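4-phosphoerythronate dehydrogenase (Lactobacillus jensenii, PDB 4PRK) is a D-lactate dehydrogenase of the D-isomer-specific 2-hydroxyacid dehydrogenase family, probably interconverting pyruvate and D-lactate with NADH and NAD+. Local coordinates at residues K270-D274 against A275-A279; T188-F192 against D193-K197; E246-K250 against H251-A255. All coordinates share one frame; numbering follows the deposited sequence.

All three contacts are local caps and turns in the NAD-binding Rossmann domain, coming along the chain in the order contact 2, contact 3, contact 1. Contact 2 leads from the outermost strand 188-189 into helix 192-198. Contact 3, its centre about 21 Å away, ends helix 241-250 and delivers the chain to strand 255-258, one place in from the far edge of the same parallel sheet. Helix 218-223 touches side chains of both. Contact 1 lies in the loop between strand 255-258 and helix 279-285, its centre about 25 Å from that of contact 3 and 38 Å from that of contact 2. There it meets the second subunit, so the series runs from sheet edge to subunit interface.

Contact 1: residues K270-D274 against A275-A279; sequences KKVDD and AQIPA
Asp-273 and Gln-276 hold each other by two hydrogen bonds, one from each backbone amide. The N of Asp-273 gives a nearly straight bond (175°) to the side-chain OE1 of Gln-276, 2.9 Å away, while the N of Gln-276 returns one to Asp-273 O at 2.7 Å, coming from above the plane of that carbonyl. The glutamine reaches back because CG stands beside its own backbone N (chi1 -56°) and the chain then runs extended, which carries the amide back across the chain at Val-272 and Asp-273. A third, weak bond follows one residue on, from Ile-277 N to Asp-274 O at 3.3 Å; the same carbonyl also accepts from Lys-282 NZ.

One apolar contact lies within the bend: the CG2 branch of Val-272 is 3.6 Å from CG1 of Ile-277. Separately, Val-272 CB makes a van der Waals approach of 3.4 Å to the amide oxygen OE1 of Gln-276. Phe-133 of the second subunit packs on Val-272 and Ile-277 together.

On the charged side, Asp-273 OD2 comes within 3.7 Å of Gln-276 OE1, the carboxylate and amide planes turned 46° apart. Two oxygens so placed would probably repel mildly; OE1 is already engaged by Asp-273 N.

The backbone bonds Gln-276 N to Asp-273 O and, weakly, Ile-277 N to Asp-274 O make two overlapping type I beta turns, tightened by a side-chain acceptor, in the loop that joins strand 255-258 to helix 279-285 of the Rossmann fold.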
loop_
_atom_site.group_PDB
_atom_site.type_symbol
_atom_site.label_atom_id
_atom_site.label_comp_id
_atom_site.label_asym_id
_atom_site.label_seq_id
_atom_site.Cartn_x
_atom_site.Cartn_y
_atom_site.Cartn_z
ATOM N N LYS A 270 -36.855 -4.427 7.909
ATOM C CA LYS A 270 -38.321 -4.577 7.731
ATOM C C LYS A 270 -38.769 -3.719 6.607
ATOM O O LYS A 270 -38.001 -2.844 6.193
ATOM C CB LYS A 270 -39.079 -4.146 8.991
ATOM C CG LYS A 270 -38.955 -5.163 10.067
ATOM C CD LYS A 270 -38.954 -4.545 11.439
ATOM C CE LYS A 270 -38.712 -5.639 12.456
ATOM N NZ LYS A 270 -38.523 -5.003 13.778
ATOM N N LYS A 271 -39.997 -3.964 6.101
ATOM C CA LYS A 271 -40.697 -2.947 5.289
ATOM C C LYS A 271 -41.762 -2.338 6.167
ATOM O O LYS A 271 -42.503 -3.034 6.832
ATOM C CB LYS A 271 -41.309 -3.493 3.995
ATOM C CG LYS A 271 -40.590 -4.700 3.460
ATOM C CD LYS A 271 -40.855 -4.905 1.989
ATOM C CE LYS A 271 -40.003 -6.053 1.494
ATOM N NZ LYS A 271 -40.376 -6.441 0.106
ATOM N N VAL A 272 -41.826 -1.025 6.174
ATOM C CA VAL A 272 -42.737 -0.334 7.026
ATOM C C VAL A 272 -43.307 0.874 6.351
ATOM O O VAL A 272 -42.822 1.288 5.326
ATOM C CB VAL A 272 -42.043 0.136 8.308
ATOM C CG1 VAL A 272 -41.507 -1.049 9.081
ATOM C CG2 VAL A 272 -40.952 1.143 8.000
ATOM N N ASP A 273 -44.335 1.434 6.979
ATOM C CA ASP A 273 -44.994 2.657 6.540
ATOM C C ASP A 273 -44.325 3.860 7.138
ATOM O O ASP A 273 -43.669 3.753 8.165
ATOM C CB ASP A 273 -46.456 2.642 7.025
ATOM C CG ASP A 273 -47.231 1.501 6.436
ATOM O OD1 ASP A 273 -46.917 1.170 5.286
ATOM O OD2 ASP A 273 -48.120 0.916 7.095
ATOM N N ASP A 274 -44.571 5.020 6.540
ATOM C CA ASP A 274 -43.988 6.269 7.005
ATOM C C ASP A 274 -44.205 6.581 8.472
ATOM O O ASP A 274 -43.331 7.184 9.141
ATOM C CB ASP A 274 -44.497 7.441 6.168
ATOM C CG ASP A 274 -43.612 7.733 4.989
ATOM O OD1 ASP A 274 -42.403 7.412 5.041
ATOM O OD2 ASP A 274 -44.122 8.304 4.003
ATOM N N ALA A 275 -45.382 6.212 8.971
ATOM C CA ALA A 275 -45.723 6.445 10.327
ATOM C C ALA A 275 -44.911 5.532 11.235
ATOM O O ALA A 275 -44.800 5.782 12.424
ATOM C CB ALA A 275 -47.206 6.196 10.525
ATOM N N GLN A 276 -44.353 4.451 10.712
ATOM C CA GLN A 276 -43.566 3.568 11.579
ATOM C C GLN A 276 -42.095 3.947 11.690
ATOM O O GLN A 276 -41.373 3.353 12.452
ATOM C CB GLN A 276 -43.683 2.143 11.103
ATOM C CG GLN A 276 -45.109 1.676 11.027
ATOM C CD GLN A 276 -45.192 0.256 10.530
ATOM O OE1 GLN A 276 -45.256 0.000 9.318
ATOM N NE2 GLN A 276 -45.190 -0.670 11.456
ATOM N N ILE A 277 -41.653 4.945 10.945
ATOM C CA ILE A 277 -40.246 5.265 10.900
ATOM C C ILE A 277 -40.005 6.383 11.889
ATOM O O ILE A 277 -40.699 7.383 11.839
ATOM C CB ILE A 277 -39.887 5.721 9.476
ATOM C CG1 ILE A 277 -40.160 4.587 8.470
ATOM C CG2 ILE A 277 -38.425 6.193 9.438
ATOM C CD1 ILE A 277 -40.257 5.044 7.032
ATOM N N PRO A 278 -39.007 6.249 12.779
ATOM C CA PRO A 278 -38.843 7.333 13.759
ATOM C C PRO A 278 -38.336 8.683 13.200
ATOM O O PRO A 278 -37.686 8.752 12.132
ATOM C CB PRO A 278 -37.830 6.774 14.749
ATOM C CG PRO A 278 -37.167 5.624 14.060
ATOM C CD PRO A 278 -38.156 5.088 13.083
ATOM N N ALA A 279 -38.612 9.731 13.964
ATOM C CA ALA A 279 -38.334 11.095 13.567
ATOM C C ALA A 279 -36.842 11.401 13.459
ATOM O O ALA A 279 -36.434 12.205 12.621
ATOM C CB ALA A 279 -38.971 12.052 14.575
#

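Contact 2: residues T188-F192 against D193-K197; sequences TYADF and DTVLK
Phe-192 overlaps Leu-196 one helical turn on: CE2 of the ring lies 3.5 Å from CD1, and CG of the leucine sits over one face, displaced toward the rim. The pair marks the first turn of helix 192-198, the helix that follows edge strand 188-189 of the Rossmann fold. With CG anti to the backbone N (chi1 173°), the phenylalanine ring swings along the helix to meet the leucine, while Ile-152 of strand 148-152 touches it from the sheet. Losing the ring, as with an alanine here, is likely to open a gap beside Leu-196 CD1 and Ile-152 and leave the leucine freer to turn.

Beneath this packing the helix starts with regular bonds, Val-195 N to Asp-191 O at 3.1 Å and Leu-196 N to Phe-192 O at 3.3 Å. On the strand side, CG2 of Val-195 rests 4.1 Å from Ala-190 CB.

The acidic side chains gather at the helix start. Asp-193 curls back, chi1 63°, so that OD1 accepts a weak bond from its neighbour Thr-194 N. Asp-191, at the N-cap position, makes no capping bond with its carboxylate. Its backbone N donates to a water at 2.8 Å, which is also hydrogen-bonded to Thr-194 OG1 at 2.7 Å.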
loop_
_atom_site.group_PDB
_atom_site.type_symbol
_atom_site.label_atom_id
_atom_site.label_comp_id
_atom_site.label_asym_id
_atom_site.label_seq_id
_atom_site.Cartn_x
_atom_site.Cartn_y
_atom_site.Cartn_z
ATOM N N THR A 188 -1.081 4.872 14.831
ATOM C CA THR A 188 -0.317 5.252 16.036
ATOM C C THR A 188 -1.315 5.337 17.162
ATOM O O THR A 188 -2.365 6.022 17.039
ATOM C CB THR A 188 0.285 6.618 15.848
ATOM O OG1 THR A 188 1.243 6.571 14.770
ATOM C CG2 THR A 188 0.956 7.117 17.153
ATOM N N TYR A 189 -1.064 4.596 18.239
ATOM C CA TYR A 189 -1.927 4.681 19.397
ATOM C C TYR A 189 -1.832 6.070 20.082
ATOM O O TYR A 189 -0.806 6.706 20.044
ATOM C CB TYR A 189 -1.580 3.580 20.366
ATOM C CG TYR A 189 -1.977 2.178 19.949
ATOM C CD1 TYR A 189 -3.304 1.788 19.954
ATOM C CD2 TYR A 189 -1.030 1.231 19.677
ATOM C CE1 TYR A 189 -3.680 0.498 19.615
ATOM C CE2 TYR A 189 -1.395 -0.067 19.349
ATOM C CZ TYR A 189 -2.739 -0.414 19.326
ATOM O OH TYR A 189 -3.118 -1.680 19.006
ATOM N N ALA A 190 -2.959 6.526 20.594
ATOM C CA ALA A 190 -3.088 7.832 21.194
ATOM C C ALA A 190 -4.214 7.830 22.201
ATOM O O ALA A 190 -5.025 6.931 22.232
ATOM C CB ALA A 190 -3.322 8.896 20.146
ATOM N N ASP A 191 -4.234 8.858 23.027
ATOM C CA ASP A 191 -5.261 9.047 24.027
ATOM C C ASP A 191 -6.587 9.359 23.372
ATOM O O ASP A 191 -6.642 9.919 22.299
ATOM C CB ASP A 191 -4.894 10.195 24.950
ATOM C CG ASP A 191 -3.736 9.883 25.831
ATOM O OD1 ASP A 191 -3.421 8.709 26.026
ATOM O OD2 ASP A 191 -3.129 10.828 26.328
ATOM N N PHE A 192 -7.653 9.014 24.060
ATOM C CA PHE A 192 -8.978 9.150 23.529
ATOM C C PHE A 192 -9.243 10.605 23.203
ATOM O O PHE A 192 -9.793 10.910 22.172
ATOM C CB PHE A 192 -9.962 8.622 24.565
ATOM C CG PHE A 192 -11.401 8.848 24.227
ATOM C CD1 PHE A 192 -12.099 7.936 23.475
ATOM C CD2 PHE A 192 -12.062 9.959 24.689
ATOM C CE1 PHE A 192 -13.424 8.136 23.171
ATOM C CE2 PHE A 192 -13.389 10.166 24.387
ATOM C CZ PHE A 192 -14.071 9.255 23.625
ATOM N N ASP A 193 -8.835 11.509 24.077
ATOM C CA ASP A 193 -9.046 12.920 23.819
ATOM C C ASP A 193 -8.266 13.462 22.621
ATOM O O ASP A 193 -8.790 14.238 21.855
ATOM C CB ASP A 193 -8.893 13.775 25.080
ATOM C CG ASP A 193 -7.509 13.722 25.668
ATOM O OD1 ASP A 193 -6.781 12.760 25.410
ATOM O OD2 ASP A 193 -7.149 14.652 26.409
ATOM N N THR A 194 -7.020 13.030 22.460
ATOM C CA THR A 194 -6.226 13.395 21.292
ATOM C C THR A 194 -6.912 12.984 19.991
ATOM O O THR A 194 -6.948 13.717 19.038
ATOM C CB THR A 194 -4.865 12.702 21.356
ATOM O OG1 THR A 194 -4.291 12.951 22.629
ATOM C CG2 THR A 194 -3.946 13.215 20.301
ATOM N N VAL A 195 -7.472 11.793 19.985
ATOM C CA VAL A 195 -8.126 11.253 18.788
ATOM C C VAL A 195 -9.312 12.132 18.387
ATOM O O VAL A 195 -9.397 12.542 17.224
ATOM C CB VAL A 195 -8.559 9.777 18.995
ATOM C CG1 VAL A 195 -9.527 9.330 17.879
ATOM C CG2 VAL A 195 -7.330 8.854 19.073
ATOM N N LEU A 196 -10.216 12.435 19.331
ATOM C CA LEU A 196 -11.349 13.291 19.042
ATOM C C LEU A 196 -10.915 14.677 18.631
ATOM O O LEU A 196 -11.517 15.289 17.759
ATOM C CB LEU A 196 -12.245 13.432 20.257
ATOM C CG LEU A 196 -12.961 12.175 20.730
ATOM C CD1 LEU A 196 -13.886 12.587 21.874
ATOM C CD2 LEU A 196 -13.726 11.541 19.568
ATOM N N LYS A 197 -9.846 15.169 19.231
ATOM C CA LYS A 197 -9.407 16.524 18.899
ATOM C C LYS A 197 -8.687 16.656 17.560
ATOM O O LYS A 197 -8.813 17.674 16.916
ATOM C CB LYS A 197 -8.547 17.106 20.026
ATOM C CG LYS A 197 -9.369 17.785 21.135
ATOM C CD LYS A 197 -9.757 16.840 22.262
ATOM C CE LYS A 197 -10.539 17.524 23.369
ATOM N NZ LYS A 197 -9.650 18.002 24.469
HETATM O O HOH W 1 -2.385 11.011 22.963
#

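Contact 3: residues E246-K250 against H251-A255; sequences EALEK and HEIAA
This is a helix C-cap, a Schellman motif in which Ala-247 and Leu-248 are met by His-251 and Glu-252 where helix 241-250 ends and the chain turns toward strand 255-258 of the Rossmann sheet. His-251 takes positive phi (64°), which reverses the backbone and brings two amides back onto the last turn. Glu-252 N bonds Ala-247 O at 2.8 Å, and His-251 N bonds Leu-248 O at 2.9 Å, the latter from well above the carbonyl plane.

The imidazole of His-251 lies flat against the helix end, one face centred over Leu-248 O, with its CD2 only 3.1 Å from Glu-249 O. Behind the reversal, Leu-248 and Ile-253 close the apolar side: CD2 of the leucine is 3.7 Å from CG1 of the isoleucine. Phe-221 of helix 218-223 packs against Ile-253 and Ala-247, and Leu-284 of helix 279-285 against Leu-248.

Within the helix, Lys-250 bends at its far end (chi3 -51°) to place NZ 3.1 Å from Glu-246 OE2, a salt bridge on the anti side of that carboxylate. A water spans the turn, donating to Leu-248 O at 2.8 Å and to Ile-253 O at 2.6 Å.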
loop_
_atom_site.group_PDB
_atom_site.type_symbol
_atom_site.label_atom_id
_atom_site.label_comp_id
_atom_site.label_asym_id
_atom_site.label_seq_id
_atom_site.Cartn_x
_atom_site.Cartn_y
_atom_site.Cartn_z
ATOM N N GLU A 246 -28.200 17.490 16.630
ATOM C CA GLU A 246 -27.896 18.826 17.070
ATOM C C GLU A 246 -26.528 19.315 16.584
ATOM O O GLU A 246 -26.367 20.423 16.080
ATOM C CB GLU A 246 -27.929 18.782 18.584
ATOM C CG GLU A 246 -27.793 20.125 19.227
ATOM C CD GLU A 246 -28.066 20.077 20.724
ATOM O OE1 GLU A 246 -28.775 19.131 21.181
ATOM O OE2 GLU A 246 -27.582 21.003 21.422
ATOM N N ALA A 247 -25.525 18.482 16.777
ATOM C CA ALA A 247 -24.185 18.810 16.326
ATOM C C ALA A 247 -24.167 19.124 14.822
ATOM O O ALA A 247 -23.539 20.085 14.409
ATOM C CB ALA A 247 -23.241 17.646 16.630
ATOM N N LEU A 248 -24.868 18.320 14.022
ATOM C CA LEU A 248 -24.917 18.533 12.580
ATOM C C LEU A 248 -25.674 19.798 12.288
ATOM O O LEU A 248 -25.224 20.620 11.471
ATOM C CB LEU A 248 -25.613 17.360 11.857
ATOM C CG LEU A 248 -24.762 16.095 11.713
ATOM C CD1 LEU A 248 -25.617 14.846 11.675
ATOM C CD2 LEU A 248 -23.871 16.185 10.484
ATOM N N GLU A 249 -26.813 19.953 12.957
ATOM C CA GLU A 249 -27.636 21.168 12.780
ATOM C C GLU A 249 -26.851 22.419 13.128
ATOM O O GLU A 249 -26.955 23.409 12.447
ATOM C CB GLU A 249 -28.927 21.117 13.590
ATOM C CG GLU A 249 -29.981 20.206 12.970
ATOM C CD GLU A 249 -31.212 20.076 13.843
ATOM O OE1 GLU A 249 -31.171 20.481 15.036
ATOM O OE2 GLU A 249 -32.223 19.550 13.336
ATOM N N LYS A 250 -26.005 22.343 14.146
ATOM C CA LYS A 250 -25.202 23.499 14.517
ATOM C C LYS A 250 -23.889 23.580 13.753
ATOM O O LYS A 250 -23.172 24.540 13.906
ATOM C CB LYS A 250 -24.963 23.502 16.008
ATOM C CG LYS A 250 -26.267 23.585 16.798
ATOM C CD LYS A 250 -26.023 23.867 18.265
ATOM C CE LYS A 250 -25.004 22.914 18.863
ATOM N NZ LYS A 250 -25.275 22.664 20.304
ATOM N N HIS A 251 -23.598 22.597 12.897
ATOM C CA HIS A 251 -22.367 22.598 12.090
ATOM C C HIS A 251 -21.172 22.511 13.034
ATOM O O HIS A 251 -20.129 23.118 12.833
ATOM C CB HIS A 251 -22.336 23.815 11.119
ATOM C CG HIS A 251 -23.599 23.976 10.291
ATOM N ND1 HIS A 251 -23.733 23.477 9.010
ATOM C CD2 HIS A 251 -24.778 24.592 10.562
ATOM C CE1 HIS A 251 -24.931 23.770 8.528
ATOM N NE2 HIS A 251 -25.589 24.444 9.452
ATOM N N GLU A 252 -21.351 21.752 14.105
ATOM C CA GLU A 252 -20.253 21.467 15.023
ATOM C C GLU A 252 -19.508 20.232 14.549
ATOM O O GLU A 252 -18.438 19.936 15.071
ATOM C CB GLU A 252 -20.786 21.232 16.433
ATOM C CG GLU A 252 -21.205 22.504 17.126
ATOM C CD GLU A 252 -20.061 23.418 17.437
ATOM O OE1 GLU A 252 -18.855 22.996 17.576
ATOM O OE2 GLU A 252 -20.405 24.606 17.542
ATOM N N ILE A 253 -20.111 19.497 13.603
ATOM C CA ILE A 253 -19.373 18.520 12.747
ATOM C C ILE A 253 -19.846 18.722 11.321
ATOM O O ILE A 253 -20.909 19.335 11.088
ATOM C CB ILE A 253 -19.613 17.031 13.150
ATOM C CG1 ILE A 253 -21.051 16.613 12.863
ATOM C CG2 ILE A 253 -19.237 16.745 14.609
ATOM C CD1 ILE A 253 -21.298 15.125 13.065
ATOM N N ALA A 254 -19.095 18.193 10.361
ATOM C CA ALA A 254 -19.399 18.464 8.952
ATOM C C ALA A 254 -20.335 17.414 8.299
ATOM O O ALA A 254 -21.047 17.733 7.341
ATOM C CB ALA A 254 -18.114 18.592 8.159
ATOM N N ALA A 255 -20.366 16.190 8.856
ATOM C CA ALA A 255 -21.003 15.060 8.217
ATOM C C ALA A 255 -20.989 13.816 9.091
ATOM O O ALA A 255 -20.193 13.705 10.005
ATOM C CB ALA A 255 -20.322 14.747 6.875
HETATM O O HOH W 2 -23.032 20.047 9.801
#